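Side-chain contacts in molybdate binding protein II (Clostridium pasteurianum, PDB 1GUT), which binds molybdenum, taken up as the molybdate oxyanion, as a small molbindin assembled from six copies of one chain: residues V14-K17 / T22-V25; L16-V21 / D42-L47; E24-L27 / N33-T36. All coordinates share one frame; numbering follows the deposited sequence.

Contact 1. Residues V14-K17 / T22-V25; sequences VGLK and TAEV
The first beta hairpin of the OB-type Mop fold brings Lys17 on strand 8-18 against Glu24 on strand 22-29, with the short segments running antiparallel at 168°. The two residues form a hydrogen-bonded pair: Lys17 N gives its hydrogen to Glu24 O at 2.9 Å, and Glu24 N returns a nearly straight bond to Lys17 O, also 2.9 Å long. One step along, Leu16 and Val25 make the non-hydrogen-bonded pair, where the strands close up and Leu16 CA lies 3.3 Å from Glu24 O in a CA-H...O contact.

The side chains sort onto two faces. On one, Leu16 and Val25 run alongside each other in the same direction, CD1 of the leucine touching CG2 of the valine at 3.9 Å; the Leu16 CG stands opposite the main-chain nitrogen (chi1 178°), and the next torsion carries CD1 over toward the partner strand. On the other, the long chains of Lys17 and Glu24 pass each other at a slant. The lysine bends at chi3 (64°), which turns its end in beside the carboxylate. Even so, Lys17 NZ to Glu24 OE1 is a long salt bridge of 4.0 Å, and a water closes the gap: it accepts from Lys17 NZ at 2.9 Å and donates to Glu24 OE1 at 2.6 Å. Asp42 of the second subunit puts a carboxylate oxygen close to Glu24 OE2, a like-charge approach that may raise the proton affinity of one of the acids, and it also forms a weak, long ion pair with Lys17.

Just before Leu16 on strand 8-18, Val14 and Gly15 together stand opposite the single residue Val26, a classic beta bulge in the antiparallel hairpin.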
loop_
_atom_site.group_PDB
_atom_site.type_symbol
_atom_site.label_atom_id
_atom_site.label_comp_id
_atom_site.label_asym_id
_atom_site.label_seq_id
_atom_site.Cartn_x
_atom_site.Cartn_y
_atom_site.Cartn_z
ATOM N N VAL A 14 22.852 -4.886 -3.016
ATOM C CA VAL A 14 23.820 -5.426 -2.069
ATOM C C VAL A 14 23.309 -6.674 -1.356
ATOM O O VAL A 14 24.056 -7.344 -0.629
ATOM C CB VAL A 14 24.323 -4.388 -1.038
ATOM C CG1 VAL A 14 25.116 -3.296 -1.730
ATOM C CG2 VAL A 14 23.161 -3.777 -0.212
ATOM N N GLY A 15 22.038 -6.994 -1.546
ATOM C CA GLY A 15 21.462 -8.184 -0.948
ATOM C C GLY A 15 20.294 -8.692 -1.766
ATOM O O GLY A 15 19.507 -7.918 -2.291
ATOM N N LEU A 16 20.174 -10.008 -1.852
ATOM C CA LEU A 16 19.074 -10.654 -2.566
ATOM C C LEU A 16 18.776 -11.972 -1.888
ATOM O O LEU A 16 19.674 -12.803 -1.732
ATOM C CB LEU A 16 19.434 -10.875 -4.039
ATOM C CG LEU A 16 18.412 -11.583 -4.927
ATOM C CD1 LEU A 16 17.111 -10.800 -5.005
ATOM C CD2 LEU A 16 19.017 -11.732 -6.318
ATOM N N LYS A 17 17.533 -12.164 -1.447
ATOM C CA LYS A 17 17.126 -13.412 -0.805
ATOM C C LYS A 17 15.843 -13.841 -1.479
ATOM O O LYS A 17 14.854 -13.120 -1.446
ATOM C CB LYS A 17 16.932 -13.195 0.702
ATOM C CG LYS A 17 16.497 -14.450 1.459
ATOM C CD LYS A 17 16.614 -14.272 2.981
ATOM C CE LYS A 17 15.679 -13.177 3.526
ATOM N NZ LYS A 17 15.746 -13.027 5.032
ATOM N N THR A 22 7.991 -14.568 -3.225
ATOM C CA THR A 22 8.564 -13.233 -3.256
ATOM C C THR A 22 10.068 -13.309 -3.096
ATOM O O THR A 22 10.647 -14.387 -2.945
ATOM C CB THR A 22 8.021 -12.376 -2.095
ATOM O OG1 THR A 22 8.360 -13.007 -0.848
ATOM C CG2 THR A 22 6.487 -12.332 -2.108
ATOM N N ALA A 23 10.687 -12.146 -3.193
ATOM C CA ALA A 23 12.125 -12.010 -3.027
ATOM C C ALA A 23 12.395 -10.674 -2.394
ATOM O O ALA A 23 11.705 -9.703 -2.663
ATOM C CB ALA A 23 12.851 -12.087 -4.378
ATOM N N GLU A 24 13.424 -10.648 -1.564
ATOM C CA GLU A 24 13.849 -9.451 -0.865
ATOM C C GLU A 24 15.100 -8.929 -1.542
ATOM O O GLU A 24 16.093 -9.636 -1.663
ATOM C CB GLU A 24 14.123 -9.757 0.606
ATOM C CG GLU A 24 14.496 -8.503 1.410
ATOM C CD GLU A 24 14.917 -8.836 2.823
ATOM O OE1 GLU A 24 14.258 -9.673 3.443
ATOM O OE2 GLU A 24 15.905 -8.264 3.325
ATOM N N VAL A 25 15.047 -7.690 -1.999
ATOM C CA VAL A 25 16.146 -7.031 -2.676
ATOM C C VAL A 25 16.588 -5.845 -1.819
ATOM O O VAL A 25 15.752 -5.014 -1.432
ATOM C CB VAL A 25 15.654 -6.482 -4.058
ATOM C CG1 VAL A 25 16.830 -5.879 -4.877
ATOM C CG2 VAL A 25 14.946 -7.573 -4.851
HETATM O O HOH W 1 13.554 -11.120 5.528
#

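Contact 2. Residues L16-V21 / D42-L47; sequences LKKGVV and DSVEEL
Val44, on helix 41-47, points its side chain at the end of strand 8-18 and makes apolar contact through both methyls: CG1 meets Lys18 CE at 3.9 Å, while CG2 comes within 4.4 Å of Leu16 CD1, a looser touch. The fork is set by chi1 of 161°, which places CG1 opposite the main-chain nitrogen and CG2 opposite the carbonyl carbon and sends one methyl to Lys18 and the other to Leu16. Lys18 is fully extended beyond CG, and its aliphatic chain crosses Val44 at a slant, the valine meeting the methylene next to the amine. Ala23, on the neighbouring strand 22-29, packs on Val44 too, and the valine is buried.

In fold terms, this is where the short helix that follows strand 34-40 lies against the tip of the first hairpin of the Mop domain. Inside the helix, Glu46 N bonds to Asp42 O and Leu47 N to Ser43 O. On another side of the helix the fourth subunit approaches: its Arg6 makes a salt bridge with Glu46, and its Ser4 O is hydrogen-bonded to Ser43 OG.

Polar links between the two segments run through water. One molecule donates to Val21 O at 2.9 Å and accepts from Asp42 N at 3.1 Å, tying the hairpin turn to a backbone N-H of the helix. A second donates to Glu45 OE2 at 2.8 Å, and Lys18 NZ gives it a weak bond of 3.4 Å.

As for charge, Lys18 NZ and Glu45 OE2 are 5.9 Å apart, too far for direct pairing; their attraction is probably modest, since both side chains are exposed.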
loop_
_atom_site.group_PDB
_atom_site.type_symbol
_atom_site.label_atom_id
_atom_site.label_comp_id
_atom_site.label_asym_id
_atom_site.label_seq_id
_atom_site.Cartn_x
_atom_site.Cartn_y
_atom_site.Cartn_z
ATOM N N LEU A 16 20.174 -10.008 -1.852
ATOM C CA LEU A 16 19.074 -10.654 -2.566
ATOM C C LEU A 16 18.776 -11.972 -1.888
ATOM O O LEU A 16 19.674 -12.803 -1.732
ATOM C CB LEU A 16 19.434 -10.875 -4.039
ATOM C CG LEU A 16 18.412 -11.583 -4.927
ATOM C CD1 LEU A 16 17.111 -10.800 -5.005
ATOM C CD2 LEU A 16 19.017 -11.732 -6.318
ATOM N N LYS A 17 17.533 -12.164 -1.447
ATOM C CA LYS A 17 17.126 -13.412 -0.805
ATOM C C LYS A 17 15.843 -13.841 -1.479
ATOM O O LYS A 17 14.854 -13.120 -1.446
ATOM C CB LYS A 17 16.932 -13.195 0.702
ATOM C CG LYS A 17 16.497 -14.450 1.459
ATOM C CD LYS A 17 16.614 -14.272 2.981
ATOM C CE LYS A 17 15.679 -13.177 3.526
ATOM N NZ LYS A 17 15.746 -13.027 5.032
ATOM N N LYS A 18 15.855 -15.004 -2.106
ATOM C CA LYS A 18 14.712 -15.495 -2.831
ATOM C C LYS A 18 13.860 -16.416 -1.999
ATOM O O LYS A 18 14.353 -17.295 -1.307
ATOM C CB LYS A 18 15.191 -16.283 -4.056
ATOM C CG LYS A 18 15.888 -15.424 -5.076
ATOM C CD LYS A 18 16.428 -16.215 -6.267
ATOM C CE LYS A 18 17.154 -15.273 -7.245
ATOM N NZ LYS A 18 17.650 -15.977 -8.472
ATOM N N GLY A 19 12.563 -16.192 -2.076
ATOM C CA GLY A 19 11.605 -17.067 -1.420
ATOM C C GLY A 19 10.899 -17.874 -2.499
ATOM O O GLY A 19 11.409 -18.051 -3.604
ATOM N N VAL A 20 9.715 -18.372 -2.199
ATOM C CA VAL A 20 8.968 -19.150 -3.187
ATOM C C VAL A 20 8.050 -18.275 -4.027
ATOM O O VAL A 20 7.911 -18.471 -5.239
ATOM C CB VAL A 20 8.198 -20.303 -2.498
ATOM C CG1 VAL A 20 7.137 -20.871 -3.394
ATOM C CG2 VAL A 20 9.199 -21.365 -2.124
ATOM N N VAL A 21 7.500 -17.244 -3.393
ATOM C CA VAL A 21 6.590 -16.354 -4.063
ATOM C C VAL A 21 7.195 -14.974 -4.204
ATOM O O VAL A 21 6.980 -14.308 -5.203
ATOM C CB VAL A 21 5.234 -16.272 -3.247
ATOM C CG1 VAL A 21 4.320 -15.170 -3.762
ATOM C CG2 VAL A 21 4.533 -17.633 -3.202
ATOM N N ASP A 42 8.906 -13.859 -9.636
ATOM C CA ASP A 42 8.820 -13.780 -11.088
ATOM C C ASP A 42 9.519 -12.532 -11.613
ATOM O O ASP A 42 10.186 -12.571 -12.638
ATOM C CB ASP A 42 7.348 -13.722 -11.524
ATOM C CG ASP A 42 6.603 -15.025 -11.314
ATOM O OD1 ASP A 42 7.247 -16.094 -11.242
ATOM O OD2 ASP A 42 5.353 -15.067 -11.222
ATOM N N SER A 43 9.383 -11.413 -10.902
ATOM C CA SER A 43 10.004 -10.181 -11.363
ATOM C C SER A 43 11.509 -10.219 -11.240
ATOM O O SER A 43 12.218 -9.595 -12.028
ATOM C CB SER A 43 9.476 -8.968 -10.592
ATOM O OG SER A 43 8.113 -8.773 -10.875
ATOM N N VAL A 44 12.006 -10.873 -10.205
ATOM C CA VAL A 44 13.442 -10.972 -10.054
ATOM C C VAL A 44 14.012 -11.640 -11.272
ATOM O O VAL A 44 15.001 -11.172 -11.844
ATOM C CB VAL A 44 13.814 -11.747 -8.785
ATOM C CG1 VAL A 44 15.266 -12.252 -8.855
ATOM C CG2 VAL A 44 13.590 -10.877 -7.593
ATOM N N GLU A 45 13.329 -12.698 -11.700
ATOM C CA GLU A 45 13.742 -13.473 -12.853
ATOM C C GLU A 45 13.588 -12.698 -14.154
ATOM O O GLU A 45 14.517 -12.631 -14.963
ATOM C CB GLU A 45 12.938 -14.781 -12.899
ATOM C CG GLU A 45 13.071 -15.591 -11.614
ATOM C CD GLU A 45 12.228 -16.857 -11.617
ATOM O OE1 GLU A 45 11.276 -16.942 -12.423
ATOM O OE2 GLU A 45 12.511 -17.769 -10.810
ATOM N N GLU A 46 12.418 -12.098 -14.341
ATOM C CA GLU A 46 12.139 -11.357 -15.563
ATOM C C GLU A 46 13.029 -10.130 -15.724
ATOM O O GLU A 46 13.490 -9.834 -16.832
ATOM C CB GLU A 46 10.658 -10.989 -15.619
ATOM C CG GLU A 46 9.763 -12.221 -15.587
ATOM C CD GLU A 46 8.331 -11.926 -15.990
ATOM O OE1 GLU A 46 8.032 -10.736 -16.254
ATOM O OE2 GLU A 46 7.508 -12.881 -16.050
ATOM N N LEU A 47 13.270 -9.413 -14.630
ATOM C CA LEU A 47 14.117 -8.225 -14.674
ATOM C C LEU A 47 15.595 -8.581 -14.550
ATOM O O LEU A 47 16.439 -7.726 -14.719
ATOM C CB LEU A 47 13.750 -7.211 -13.574
ATOM C CG LEU A 47 12.356 -6.573 -13.570
ATOM C CD1 LEU A 47 12.234 -5.571 -12.431
ATOM C CD2 LEU A 47 12.019 -5.911 -14.895
HETATM O O HOH W 2 14.926 -17.782 -9.412
HETATM O O HOH W 3 6.628 -15.135 -7.985
#

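Contact 3. Residues E24-L27 / N33-T36; sequences EVVL and NKIT
Thr36 sits across from Val26 and diagonally to Glu24, and turns a different branch to each. Val26 lies alongside it, projecting in the same direction from a non-hydrogen-bonded pair, with Val26 CG2 4.0 Å from Thr36 OG1. With chi1 at -60° the threonine places its methyl opposite its own nitrogen, directed at the glutamate: Thr36 CG2 touches Glu24 CG at 3.8 Å and lies 3.9 Å from Glu24 OE2. The glutamate chain passes over the methyl at a slant. Val26 CG1, the other branch, rests against the aliphatic part of Lys34, 4.0 Å from Lys34 CD, with the two side chains again at an angle to one another.

Leu27 and Ile35 project from the opposite face. Theirs is a hydrogen-bonded pair: Leu27 N to Ile35 O and Ile35 N to Leu27 O are both 2.8 Å, the first almost straight at 175°. Their side chains approach the partner strand through CB, Leu27 CB lying 3.9 Å from Ile35 O.

Strand 22-29 has strand 8-18 on its other edge, where Val14 packs on Val26, while Leu27 and Ile35 both reach Ala57 of strand 54-58. Along strand 34-40 runs the fifth subunit, whose Asn7 OD1 accepts a hydrogen bond from Thr36 N.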
loop_
_atom_site.group_PDB
_atom_site.type_symbol
_atom_site.label_atom_id
_atom_site.label_comp_id
_atom_site.label_asym_id
_atom_site.label_seq_id
_atom_site.Cartn_x
_atom_site.Cartn_y
_atom_site.Cartn_z
ATOM N N GLU A 24 13.424 -10.648 -1.564
ATOM C CA GLU A 24 13.849 -9.451 -0.865
ATOM C C GLU A 24 15.100 -8.929 -1.542
ATOM O O GLU A 24 16.093 -9.636 -1.663
ATOM C CB GLU A 24 14.123 -9.757 0.606
ATOM C CG GLU A 24 14.496 -8.503 1.410
ATOM C CD GLU A 24 14.917 -8.836 2.823
ATOM O OE1 GLU A 24 14.258 -9.673 3.443
ATOM O OE2 GLU A 24 15.905 -8.264 3.325
ATOM N N VAL A 25 15.047 -7.690 -1.999
ATOM C CA VAL A 25 16.146 -7.031 -2.676
ATOM C C VAL A 25 16.588 -5.845 -1.819
ATOM O O VAL A 25 15.752 -5.014 -1.432
ATOM C CB VAL A 25 15.654 -6.482 -4.058
ATOM C CG1 VAL A 25 16.830 -5.879 -4.877
ATOM C CG2 VAL A 25 14.946 -7.573 -4.851
ATOM N N VAL A 26 17.882 -5.742 -1.528
ATOM C CA VAL A 26 18.412 -4.610 -0.746
ATOM C C VAL A 26 19.331 -3.807 -1.644
ATOM O O VAL A 26 20.244 -4.367 -2.268
ATOM C CB VAL A 26 19.169 -5.093 0.519
ATOM C CG1 VAL A 26 19.628 -3.933 1.367
ATOM C CG2 VAL A 26 18.258 -6.012 1.351
ATOM N N LEU A 27 19.060 -2.512 -1.739
ATOM C CA LEU A 27 19.840 -1.614 -2.574
ATOM C C LEU A 27 20.555 -0.585 -1.723
ATOM O O LEU A 27 19.977 -0.021 -0.794
ATOM C CB LEU A 27 18.919 -0.803 -3.491
ATOM C CG LEU A 27 17.949 -1.420 -4.476
ATOM C CD1 LEU A 27 17.329 -0.277 -5.292
ATOM C CD2 LEU A 27 18.710 -2.356 -5.376
ATOM N N ASN A 33 23.062 4.634 2.271
ATOM C CA ASN A 33 21.812 4.208 2.968
ATOM C C ASN A 33 21.139 3.054 2.227
ATOM O O ASN A 33 21.289 2.944 1.024
ATOM C CB ASN A 33 20.858 5.396 2.981
ATOM C CG ASN A 33 19.710 5.258 3.980
ATOM O OD1 ASN A 33 19.283 4.152 4.334
ATOM N ND2 ASN A 33 19.209 6.415 4.451
ATOM N N LYS A 34 20.388 2.208 2.926
ATOM C CA LYS A 34 19.795 1.060 2.243
ATOM C C LYS A 34 18.311 1.133 2.055
ATOM O O LYS A 34 17.591 1.640 2.914
ATOM C CB LYS A 34 20.091 -0.236 3.005
ATOM C CG LYS A 34 21.537 -0.420 3.275
ATOM C CD LYS A 34 21.869 -1.738 3.914
ATOM C CE LYS A 34 23.381 -1.812 4.011
ATOM N NZ LYS A 34 24.018 -1.128 2.828
ATOM N N ILE A 35 17.870 0.623 0.916
ATOM C CA ILE A 35 16.445 0.532 0.607
ATOM C C ILE A 35 16.159 -0.941 0.410
ATOM O O ILE A 35 16.853 -1.623 -0.334
ATOM C CB ILE A 35 16.081 1.293 -0.690
ATOM C CG1 ILE A 35 16.211 2.806 -0.483
ATOM C CG2 ILE A 35 14.659 0.856 -1.164
ATOM C CD1 ILE A 35 15.140 3.396 0.391
ATOM N N THR A 36 15.130 -1.436 1.091
ATOM C CA THR A 36 14.717 -2.833 1.020
ATOM C C THR A 36 13.378 -2.919 0.302
ATOM O O THR A 36 12.441 -2.166 0.591
ATOM C CB THR A 36 14.588 -3.397 2.435
ATOM O OG1 THR A 36 15.859 -3.300 3.087
ATOM C CG2 THR A 36 14.258 -4.897 2.425
#

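Contacts 1 and 3 are the two hairpin pairings of one antiparallel sheet and share strand 22-29, one edge of it taking strand 8-18, the other strand 34-40; contact 2 sets a helix against the end of strand 8-18. Contact 3 is the most buried of the three, its centre about 6 Å from that of the chain, whereas contact 2 is about 12 Å out. Chemistry follows place: direct backbone bonds join the strands in contacts 1 and 3, while contact 2 relies on methyl packing and water. Contact 1 adds a charged pair at a subunit boundary. Ala23 joins contacts 1 and 2, its CB 3.5 Å from Val44 CG2.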